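PDB 3A5V: alpha-galactosidase from Umbelopsis vinacea, which hydrolyses terminal alpha-galactosyl residues, probably from galacto-oligosaccharides and related glycans, as a tetrameric glycoside hydrolase of family 27. Local coordinates for residues V360-L363 with W364-K367; N250-E253 with Y254-H257; T338-W341 with D342-W345; I285-K288 with E289-A292. All coordinates share one frame; numbering follows the deposited sequence.

Interaction 1: V360-L363 with W364-K367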
loop_
_atom_site.group_PDB
_atom_site.type_symbol
_atom_site.label_atom_id
_atom_site.label_comp_id
_atom_site.label_asym_id
_atom_site.label_seq_id
_atom_site.Cartn_x
_atom_site.Cartn_y
_atom_site.Cartn_z
ATOM N N VAL A 360 -27.893 32.531 15.982
ATOM C CA VAL A 360 -27.689 31.097 15.784
ATOM C C VAL A 360 -29.024 30.390 15.961
ATOM O O VAL A 360 -29.727 30.611 16.959
ATOM C CB VAL A 360 -26.671 30.523 16.802
ATOM C CG1 VAL A 360 -26.467 29.002 16.565
ATOM C CG2 VAL A 360 -25.331 31.278 16.705
ATOM N N ARG A 361 -29.367 29.549 14.993
ATOM C CA ARG A 361 -30.620 28.784 15.029
ATOM C C ARG A 361 -30.314 27.295 15.214
ATOM O O ARG A 361 -29.368 26.768 14.617
ATOM C CB ARG A 361 -31.380 28.995 13.721
ATOM C CG ARG A 361 -32.699 28.241 13.615
ATOM C CD ARG A 361 -33.428 28.617 12.323
ATOM N NE ARG A 361 -34.758 27.996 12.233
ATOM C CZ ARG A 361 -35.861 28.481 12.805
ATOM N NH1 ARG A 361 -35.806 29.587 13.554
ATOM N NH2 ARG A 361 -37.021 27.840 12.655
ATOM N N ASP A 362 -31.121 26.630 16.034
ATOM C CA ASP A 362 -31.017 25.186 16.219
ATOM C C ASP A 362 -31.983 24.559 15.221
ATOM O O ASP A 362 -33.207 24.739 15.336
ATOM C CB ASP A 362 -31.360 24.799 17.663
ATOM C CG ASP A 362 -31.155 23.310 17.955
ATOM O OD1 ASP A 362 -31.502 22.450 17.099
ATOM O OD2 ASP A 362 -30.654 22.996 19.060
ATOM N N LEU A 363 -31.431 23.833 14.244
ATOM C CA LEU A 363 -32.222 23.312 13.119
ATOM C C LEU A 363 -33.112 22.118 13.456
ATOM O O LEU A 363 -34.174 21.928 12.837
ATOM C CB LEU A 363 -31.317 22.982 11.923
ATOM C CG LEU A 363 -30.534 24.164 11.333
ATOM C CD1 LEU A 363 -29.938 23.731 10.006
ATOM C CD2 LEU A 363 -31.419 25.434 11.144
ATOM N N TRP A 364 -32.686 21.309 14.422
ATOM C CA TRP A 364 -33.521 20.197 14.907
ATOM C C TRP A 364 -34.713 20.702 15.707
ATOM O O TRP A 364 -35.841 20.240 15.503
ATOM C CB TRP A 364 -32.704 19.200 15.744
ATOM C CG TRP A 364 -31.852 18.313 14.856
ATOM C CD1 TRP A 364 -30.481 18.253 14.821
ATOM C CD2 TRP A 364 -32.322 17.400 13.850
ATOM N NE1 TRP A 364 -30.069 17.352 13.871
ATOM C CE2 TRP A 364 -31.174 16.807 13.259
ATOM C CE3 TRP A 364 -33.601 17.004 13.411
ATOM C CZ2 TRP A 364 -31.258 15.849 12.234
ATOM C CZ3 TRP A 364 -33.689 16.046 12.377
ATOM C CH2 TRP A 364 -32.520 15.480 11.803
ATOM N N LYS A 365 -34.448 21.637 16.618
ATOM C CA LYS A 365 -35.493 22.237 17.462
ATOM C C LYS A 365 -36.325 23.233 16.667
ATOM O O LYS A 365 -37.474 23.537 17.040
ATOM C CB LYS A 365 -34.870 22.878 18.714
ATOM C CG LYS A 365 -34.272 21.841 19.663
ATOM C CD LYS A 365 -33.398 22.420 20.801
ATOM C CE LYS A 365 -32.244 21.443 21.149
ATOM N NZ LYS A 365 -32.688 20.168 21.783
ATOM N N GLN A 366 -35.759 23.693 15.549
ATOM C CA GLN A 366 -36.356 24.730 14.699
ATOM C C GLN A 366 -36.688 25.985 15.528
ATOM O O GLN A 366 -37.829 26.470 15.551
ATOM C CB GLN A 366 -37.574 24.194 13.940
ATOM C CG GLN A 366 -37.268 22.994 13.026
ATOM C CD GLN A 366 -38.453 22.603 12.162
ATOM O OE1 GLN A 366 -39.605 22.799 12.551
ATOM N NE2 GLN A 366 -38.178 22.060 10.982
ATOM N N LYS A 367 -35.674 26.491 16.224
ATOM C CA LYS A 367 -35.831 27.713 16.999
ATOM C C LYS A 367 -34.535 28.508 17.029
ATOM O O LYS A 367 -33.435 27.937 16.988
ATOM C CB LYS A 367 -36.302 27.412 18.422
ATOM C CG LYS A 367 -35.289 26.689 19.267
ATOM C CD LYS A 367 -35.704 26.637 20.729
ATOM C CE LYS A 367 -34.682 25.839 21.537
ATOM N NZ LYS A 367 -35.212 25.512 22.889
#
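D362 and K367 pair through two backbone hydrogen bonds where the chain reverses between strands 358-362 and 367-372: D362 N gives to K367 O at 2.8 Å, and K367 N returns to D362 O at 3.2 Å. Because Q366 and K367 both lie opposite D362, and Q366 has positive phi and psi (54° and 54°), the connection is a G1 beta bulge closing a tight hairpin.

Inside the turn the D362 carboxylate takes backbone N-H groups. Its CG stands anti to the backbone N (chi1 -175°), which carries OD1 forward to K365 N at 3.1 Å in an almost straight bond, met from above the carboxylate plane; W364 N adds a weak one. OD2 forms a salt bridge with R386, while the bent K365 chain passes by it, CE 3.1 Å from OD2 and NZ farther off.

Flat-group packing involves R361, whose guanidinium lays one face over the Q366-K367 peptide, with Q366 C 3.4 Å above its plane; NE forms a salt bridge with E289.

Around the turn, L363, W364 and K365 touch strand 384-390, and L363, W364 and Q366 touch helix 288-294.

Interaction 2: N250-E253 with Y254-H257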
loop_
_atom_site.group_PDB
_atom_site.type_symbol
_atom_site.label_atom_id
_atom_site.label_comp_id
_atom_site.label_asym_id
_atom_site.label_seq_id
_atom_site.Cartn_x
_atom_site.Cartn_y
_atom_site.Cartn_z
ATOM N N ASN A 250 -30.417 4.253 19.062
ATOM C CA ASN A 250 -31.388 5.118 19.754
ATOM C C ASN A 250 -31.643 6.407 18.953
ATOM O O ASN A 250 -31.022 6.614 17.901
ATOM C CB ASN A 250 -30.962 5.392 21.213
ATOM C CG ASN A 250 -29.696 6.244 21.321
ATOM O OD1 ASN A 250 -29.472 7.147 20.523
ATOM N ND2 ASN A 250 -28.882 5.974 22.349
ATOM N N GLN A 251 -32.567 7.255 19.413
ATOM C CA GLN A 251 -32.924 8.435 18.632
ATOM C C GLN A 251 -31.764 9.433 18.442
ATOM O O GLN A 251 -31.603 9.986 17.353
ATOM C CB GLN A 251 -34.201 9.145 19.118
ATOM C CG GLN A 251 -34.853 9.964 17.981
ATOM C CD GLN A 251 -35.802 11.055 18.467
ATOM O OE1 GLN A 251 -35.669 11.563 19.572
ATOM N NE2 GLN A 251 -36.752 11.432 17.618
ATOM N N GLU A 252 -30.983 9.674 19.492
ATOM C CA GLU A 252 -29.854 10.610 19.370
ATOM C C GLU A 252 -28.773 10.066 18.420
ATOM O O GLU A 252 -28.148 10.828 17.663
ATOM C CB GLU A 252 -29.265 10.972 20.747
ATOM C CG GLU A 252 -30.218 11.839 21.635
ATOM C CD GLU A 252 -30.783 13.073 20.917
ATOM O OE1 GLU A 252 -30.034 13.747 20.189
ATOM O OE2 GLU A 252 -31.999 13.364 21.065
ATOM N N GLU A 253 -28.547 8.756 18.461
ATOM C CA GLU A 253 -27.642 8.119 17.487
ATOM C C GLU A 253 -28.131 8.285 16.039
ATOM O O GLU A 253 -27.339 8.620 15.176
ATOM C CB GLU A 253 -27.440 6.644 17.818
ATOM C CG GLU A 253 -26.565 6.446 19.048
ATOM C CD GLU A 253 -26.559 5.010 19.576
ATOM O OE1 GLU A 253 -27.471 4.208 19.265
ATOM O OE2 GLU A 253 -25.620 4.701 20.324
ATOM N N TYR A 254 -29.425 8.039 15.779
ATOM C CA TYR A 254 -30.006 8.301 14.450
ATOM C C TYR A 254 -29.931 9.772 14.066
ATOM O O TYR A 254 -29.723 10.102 12.885
ATOM C CB TYR A 254 -31.469 7.839 14.351
ATOM C CG TYR A 254 -31.612 6.335 14.244
ATOM C CD1 TYR A 254 -30.739 5.584 13.434
ATOM C CD2 TYR A 254 -32.615 5.657 14.958
ATOM C CE1 TYR A 254 -30.858 4.188 13.341
ATOM C CE2 TYR A 254 -32.748 4.254 14.872
ATOM C CZ TYR A 254 -31.868 3.534 14.066
ATOM O OH TYR A 254 -31.995 2.156 13.999
ATOM N N ARG A 255 -30.121 10.660 15.045
ATOM C CA ARG A 255 -30.015 12.081 14.746
ATOM C C ARG A 255 -28.597 12.423 14.274
ATOM O O ARG A 255 -28.411 13.206 13.338
ATOM C CB ARG A 255 -30.413 12.940 15.957
ATOM C CG ARG A 255 -30.538 14.429 15.610
ATOM C CD ARG A 255 -30.623 15.291 16.871
ATOM N NE ARG A 255 -31.663 14.842 17.800
ATOM C CZ ARG A 255 -32.970 15.034 17.633
ATOM N NH1 ARG A 255 -33.438 15.649 16.540
ATOM N NH2 ARG A 255 -33.820 14.598 18.566
ATOM N N VAL A 256 -27.595 11.829 14.924
ATOM C CA VAL A 256 -26.206 12.053 14.531
ATOM C C VAL A 256 -25.943 11.560 13.112
ATOM O O VAL A 256 -25.387 12.270 12.276
ATOM C CB VAL A 256 -25.227 11.378 15.538
ATOM C CG1 VAL A 256 -23.738 11.536 15.071
ATOM C CG2 VAL A 256 -25.407 11.998 16.855
ATOM N N HIS A 257 -26.358 10.327 12.871
ATOM C CA HIS A 257 -26.255 9.646 11.589
ATOM C C HIS A 257 -26.882 10.510 10.484
ATOM O O HIS A 257 -26.200 10.885 9.522
ATOM C CB HIS A 257 -26.929 8.270 11.795
ATOM C CG HIS A 257 -27.182 7.465 10.552
ATOM N ND1 HIS A 257 -26.266 7.326 9.532
ATOM C CD2 HIS A 257 -28.232 6.668 10.228
ATOM C CE1 HIS A 257 -26.756 6.510 8.614
ATOM N NE2 HIS A 257 -27.945 6.089 9.018
#
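R255 reaches back along the first turn of helix 251-263 to E252, close to a capping box built by N250 and E253. In that box E253 N donates to N250 OD1 at 2.8 Å, and N250 N returns a bond to E253 OE1 at 3.0 Å, so each residue's side chain accepts from the other's backbone; E253 OE2 is taken by H383.

The guanidinium of R255 forms a cation-pi contact with W364 of the C-terminal domain, and the neighbouring Q251 sends its NE2 to E283 of helix 279-285.

The R255 side chain can be followed outward. CB rests 3.5 Å from Q251 O, the same carbonyl that accepts R255 N in a helical bond. CG stands anti to the backbone N, and a bend at chi3 (-52°) swings the end of the chain alongside E252, both side chains pointing the same way. CD then lies 3.7 Å from E252 OE1. NE donates to that oxygen at 3.1 Å, and this is the core of the salt bridge: OE1 lies in the guanidinium plane, whereas NE comes to its syn side tilted 31° out of the carboxylate plane. The two planes stay within 27° of each other, and at the tip NH2 makes a weak bond to E252 OE2 at 3.3 Å.

Interaction 3: T338-W341 with D342-W345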
loop_
_atom_site.group_PDB
_atom_site.type_symbol
_atom_site.label_atom_id
_atom_site.label_comp_id
_atom_site.label_asym_id
_atom_site.label_seq_id
_atom_site.Cartn_x
_atom_site.Cartn_y
_atom_site.Cartn_z
ATOM N N THR A 338 -17.978 23.486 23.092
ATOM C CA THR A 338 -17.754 24.892 22.697
ATOM C C THR A 338 -17.152 25.011 21.304
ATOM O O THR A 338 -16.142 24.349 20.999
ATOM C CB THR A 338 -16.802 25.592 23.714
ATOM O OG1 THR A 338 -17.412 25.561 24.999
ATOM C CG2 THR A 338 -16.517 27.049 23.318
ATOM N N ALA A 339 -17.772 25.839 20.461
ATOM C CA ALA A 339 -17.217 26.207 19.157
ATOM C C ALA A 339 -16.871 27.691 19.209
ATOM O O ALA A 339 -17.702 28.498 19.631
ATOM C CB ALA A 339 -18.231 25.954 18.047
ATOM N N THR A 340 -15.653 28.036 18.805
ATOM C CA THR A 340 -15.232 29.433 18.762
ATOM C C THR A 340 -15.385 29.944 17.319
ATOM O O THR A 340 -15.403 29.155 16.378
ATOM C CB THR A 340 -13.769 29.604 19.196
ATOM O OG1 THR A 340 -12.904 29.097 18.175
ATOM C CG2 THR A 340 -13.487 28.836 20.514
ATOM N N TRP A 341 -15.501 31.258 17.167
ATOM C CA TRP A 341 -15.612 31.881 15.852
ATOM C C TRP A 341 -14.334 31.614 15.050
ATOM O O TRP A 341 -14.403 31.385 13.830
ATOM C CB TRP A 341 -15.841 33.399 16.009
ATOM C CG TRP A 341 -17.293 33.885 16.315
ATOM C CD1 TRP A 341 -17.797 35.136 16.036
ATOM C CD2 TRP A 341 -18.374 33.156 16.949
ATOM N NE1 TRP A 341 -19.106 35.230 16.461
ATOM C CE2 TRP A 341 -19.486 34.030 17.013
ATOM C CE3 TRP A 341 -18.510 31.847 17.466
ATOM C CZ2 TRP A 341 -20.720 33.640 17.567
ATOM C CZ3 TRP A 341 -19.728 31.455 18.004
ATOM C CH2 TRP A 341 -20.823 32.353 18.063
ATOM N N ASP A 342 -13.169 31.640 15.718
ATOM C CA ASP A 342 -11.916 31.398 15.001
ATOM C C ASP A 342 -11.848 29.963 14.447
ATOM O O ASP A 342 -11.220 29.734 13.413
ATOM C CB ASP A 342 -10.675 31.714 15.851
ATOM C CG ASP A 342 -10.463 33.219 16.035
ATOM O OD1 ASP A 342 -11.100 34.034 15.310
ATOM O OD2 ASP A 342 -9.659 33.576 16.909
ATOM N N ASP A 343 -12.456 29.010 15.146
ATOM C CA ASP A 343 -12.501 27.635 14.631
ATOM C C ASP A 343 -13.541 27.476 13.523
ATOM O O ASP A 343 -13.247 26.865 12.497
ATOM C CB ASP A 343 -12.773 26.648 15.749
ATOM C CG ASP A 343 -11.520 26.367 16.586
ATOM O OD1 ASP A 343 -10.379 26.532 16.078
ATOM O OD2 ASP A 343 -11.692 25.981 17.740
ATOM N N ILE A 344 -14.738 28.024 13.733
ATOM C CA ILE A 344 -15.819 27.938 12.734
ATOM C C ILE A 344 -15.366 28.460 11.360
ATOM O O ILE A 344 -15.680 27.845 10.320
ATOM C CB ILE A 344 -17.118 28.638 13.226
ATOM C CG1 ILE A 344 -17.695 27.866 14.432
ATOM C CG2 ILE A 344 -18.185 28.732 12.088
ATOM C CD1 ILE A 344 -18.704 28.678 15.296
ATOM N N TRP A 345 -14.632 29.582 11.367
ATOM C CA TRP A 345 -14.080 30.173 10.137
ATOM C C TRP A 345 -12.537 30.054 10.055
ATOM O O TRP A 345 -11.852 30.961 9.549
ATOM C CB TRP A 345 -14.552 31.642 9.981
ATOM C CG TRP A 345 -16.039 31.704 9.690
ATOM C CD1 TRP A 345 -16.640 31.484 8.488
ATOM C CD2 TRP A 345 -17.090 31.964 10.622
ATOM N NE1 TRP A 345 -18.002 31.606 8.603
ATOM C CE2 TRP A 345 -18.311 31.899 9.902
ATOM C CE3 TRP A 345 -17.126 32.250 11.996
ATOM C CZ2 TRP A 345 -19.553 32.102 10.505
ATOM C CZ3 TRP A 345 -18.363 32.451 12.605
ATOM C CH2 TRP A 345 -19.564 32.387 11.851
#
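W341 presents one face of its indole to the edge of W345, whose CZ3 lies 4.1 Å from W341 CG and toward the rim of the ring. The planes stand at 81° and the centroids of the W341 five-membered and W345 six-membered rings are 5.7 Å apart, an edge-to-face (T-shaped) pair. The two side chains run side by side, four residues apart, and the W345 N to W341 O bond of 3.1 Å joins their backbones.

I344 works on a different part of the indole: its CD1 meets W341 CE3 at 3.8 Å and also reaches A339 CB at 3.9 Å, linking the strand end to the helix by apolar contact.

Here strand 335-340 of the C-terminal beta-sandwich domain passes directly into the short helix 341-344, with T340 as N-cap. Its OG1 lies between the backbone N and the carbonyl carbon (chi1 72°), placing the oxygen 3.1 Å from D343 N as acceptor. T340 O takes I344 N at 3.0 Å and, weakly, D343 N.

W341 NE1 donates to R356 O; both tryptophans also touch I358 of strand 358-362, and W341 meets F390 edge-to-face.

Interaction 4: I285-K288 with E289-A292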
loop_
_atom_site.group_PDB
_atom_site.type_symbol
_atom_site.label_atom_id
_atom_site.label_comp_id
_atom_site.label_asym_id
_atom_site.label_seq_id
_atom_site.Cartn_x
_atom_site.Cartn_y
_atom_site.Cartn_z
ATOM N N ILE A 285 -36.413 12.256 9.908
ATOM C CA ILE A 285 -36.330 12.249 8.438
ATOM C C ILE A 285 -37.228 13.285 7.743
ATOM O O ILE A 285 -37.163 13.433 6.519
ATOM C CB ILE A 285 -36.535 10.831 7.835
ATOM C CG1 ILE A 285 -38.007 10.375 7.957
ATOM C CG2 ILE A 285 -35.515 9.811 8.472
ATOM C CD1 ILE A 285 -38.314 9.027 7.269
ATOM N N MET A 286 -38.077 13.980 8.504
ATOM C CA MET A 286 -39.015 14.919 7.871
ATOM C C MET A 286 -38.828 16.356 8.319
ATOM O O MET A 286 -39.783 17.145 8.315
ATOM C CB MET A 286 -40.483 14.490 8.084
ATOM C CG MET A 286 -40.813 13.081 7.572
ATOM S SD MET A 286 -42.603 12.792 7.740
ATOM C CE MET A 286 -42.765 11.137 7.066
ATOM N N ASN A 287 -37.605 16.702 8.700
ATOM C CA ASN A 287 -37.328 18.059 9.154
ATOM C C ASN A 287 -36.833 18.868 7.960
ATOM O O ASN A 287 -35.707 18.677 7.504
ATOM C CB ASN A 287 -36.297 18.033 10.299
ATOM C CG ASN A 287 -35.992 19.426 10.860
ATOM O OD1 ASN A 287 -35.848 20.391 10.108
ATOM N ND2 ASN A 287 -35.879 19.525 12.189
ATOM N N LYS A 288 -37.672 19.767 7.450
ATOM C CA LYS A 288 -37.342 20.530 6.236
ATOM C C LYS A 288 -36.078 21.361 6.357
ATOM O O LYS A 288 -35.408 21.582 5.363
ATOM C CB LYS A 288 -38.507 21.460 5.815
ATOM C CG LYS A 288 -39.790 20.703 5.423
ATOM C CD LYS A 288 -40.936 21.698 5.149
ATOM C CE LYS A 288 -42.255 20.974 4.967
ATOM N NZ LYS A 288 -43.300 21.992 4.569
ATOM N N GLU A 289 -35.780 21.858 7.561
ATOM C CA GLU A 289 -34.617 22.726 7.765
ATOM C C GLU A 289 -33.311 21.922 7.661
ATOM O O GLU A 289 -32.319 22.423 7.154
ATOM C CB GLU A 289 -34.710 23.452 9.116
ATOM C CG GLU A 289 -35.982 24.330 9.246
ATOM C CD GLU A 289 -35.918 25.325 10.399
ATOM O OE1 GLU A 289 -34.810 25.705 10.830
ATOM O OE2 GLU A 289 -36.993 25.737 10.884
ATOM N N VAL A 290 -33.334 20.676 8.128
ATOM C CA VAL A 290 -32.173 19.779 7.993
ATOM C C VAL A 290 -31.999 19.342 6.528
ATOM O O VAL A 290 -30.892 19.377 5.993
ATOM C CB VAL A 290 -32.281 18.557 8.926
ATOM C CG1 VAL A 290 -30.985 17.703 8.853
ATOM C CG2 VAL A 290 -32.543 19.002 10.373
ATOM N N ILE A 291 -33.099 18.958 5.873
ATOM C CA ILE A 291 -33.064 18.634 4.443
ATOM C C ILE A 291 -32.503 19.810 3.630
ATOM O O ILE A 291 -31.691 19.610 2.736
ATOM C CB ILE A 291 -34.463 18.190 3.916
ATOM C CG1 ILE A 291 -34.886 16.867 4.587
ATOM C CG2 ILE A 291 -34.481 18.089 2.355
ATOM C CD1 ILE A 291 -36.378 16.554 4.451
ATOM N N ALA A 292 -32.913 21.034 3.976
ATOM C CA ALA A 292 -32.399 22.230 3.297
ATOM C C ALA A 292 -30.877 22.395 3.406
ATOM O O ALA A 292 -30.254 23.040 2.560
ATOM C CB ALA A 292 -33.119 23.484 3.830
#
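N287 OD1 accepts from two backbone N-H groups at the start of helix 288-294: V290 N at 3.2 Å, with an N-H...O angle of 155°, and E289 N at 2.9 Å in a more bent, weak bond. The V290 donor sits above the amide carbonyl plane, 52° out of it. These bonds make N287 the N-cap. With CG anti to the backbone N (chi1 -178°), OD1 is brought to the N-H groups of E289 and V290.

The backbone takes up the helix from the same residue: N287 O receives I291 N at 3.1 Å in a nearly straight bond, and A292 N follows to K288 O at 2.9 Å. V290 CG2 packs against the amide, 3.5 Å from N287 CG, with the two side chains crossing at about a right angle. I291 CD1 reaches back to I285 O at 3.8 Å, across the break between helices 279-285 and 288-294.

Both ends of the N287 amide have partners in the C-terminal domain, ND2 giving to L363 O and OD1 receiving a weak bond from Q366. The carboxylate of E289 is turned to R361 there. One buried amide therefore caps a helix and ties it to the hairpin 360-367, with its orientation fixed by bonds at both the oxygen and the nitrogen.

In the fold
Interactions 1, 2 and 4 gather at the junction of the TIM-barrel and C-terminal beta-sandwich domains. Interaction 1 is the sandwich side: its centre lies about 11 Å from that of interaction 4, the join being R361 NE to E289 OE1 at 2.7 Å, and about 17 Å from that of interaction 2, where W364 CD2 packs 3.4 Å from R255 NH1. Interactions 2 and 4 do not touch; their nearest atoms are about 6 Å apart. Interaction 3 lies within the sandwich, with nearest atoms about 5 Å from interaction 1. Polyether molecules, probably from crystallisation, occupy pockets to which interactions 1 and 4 both contribute, one lined by W364, Q366, M286 and N287, another by R361, L363, E289 and A292.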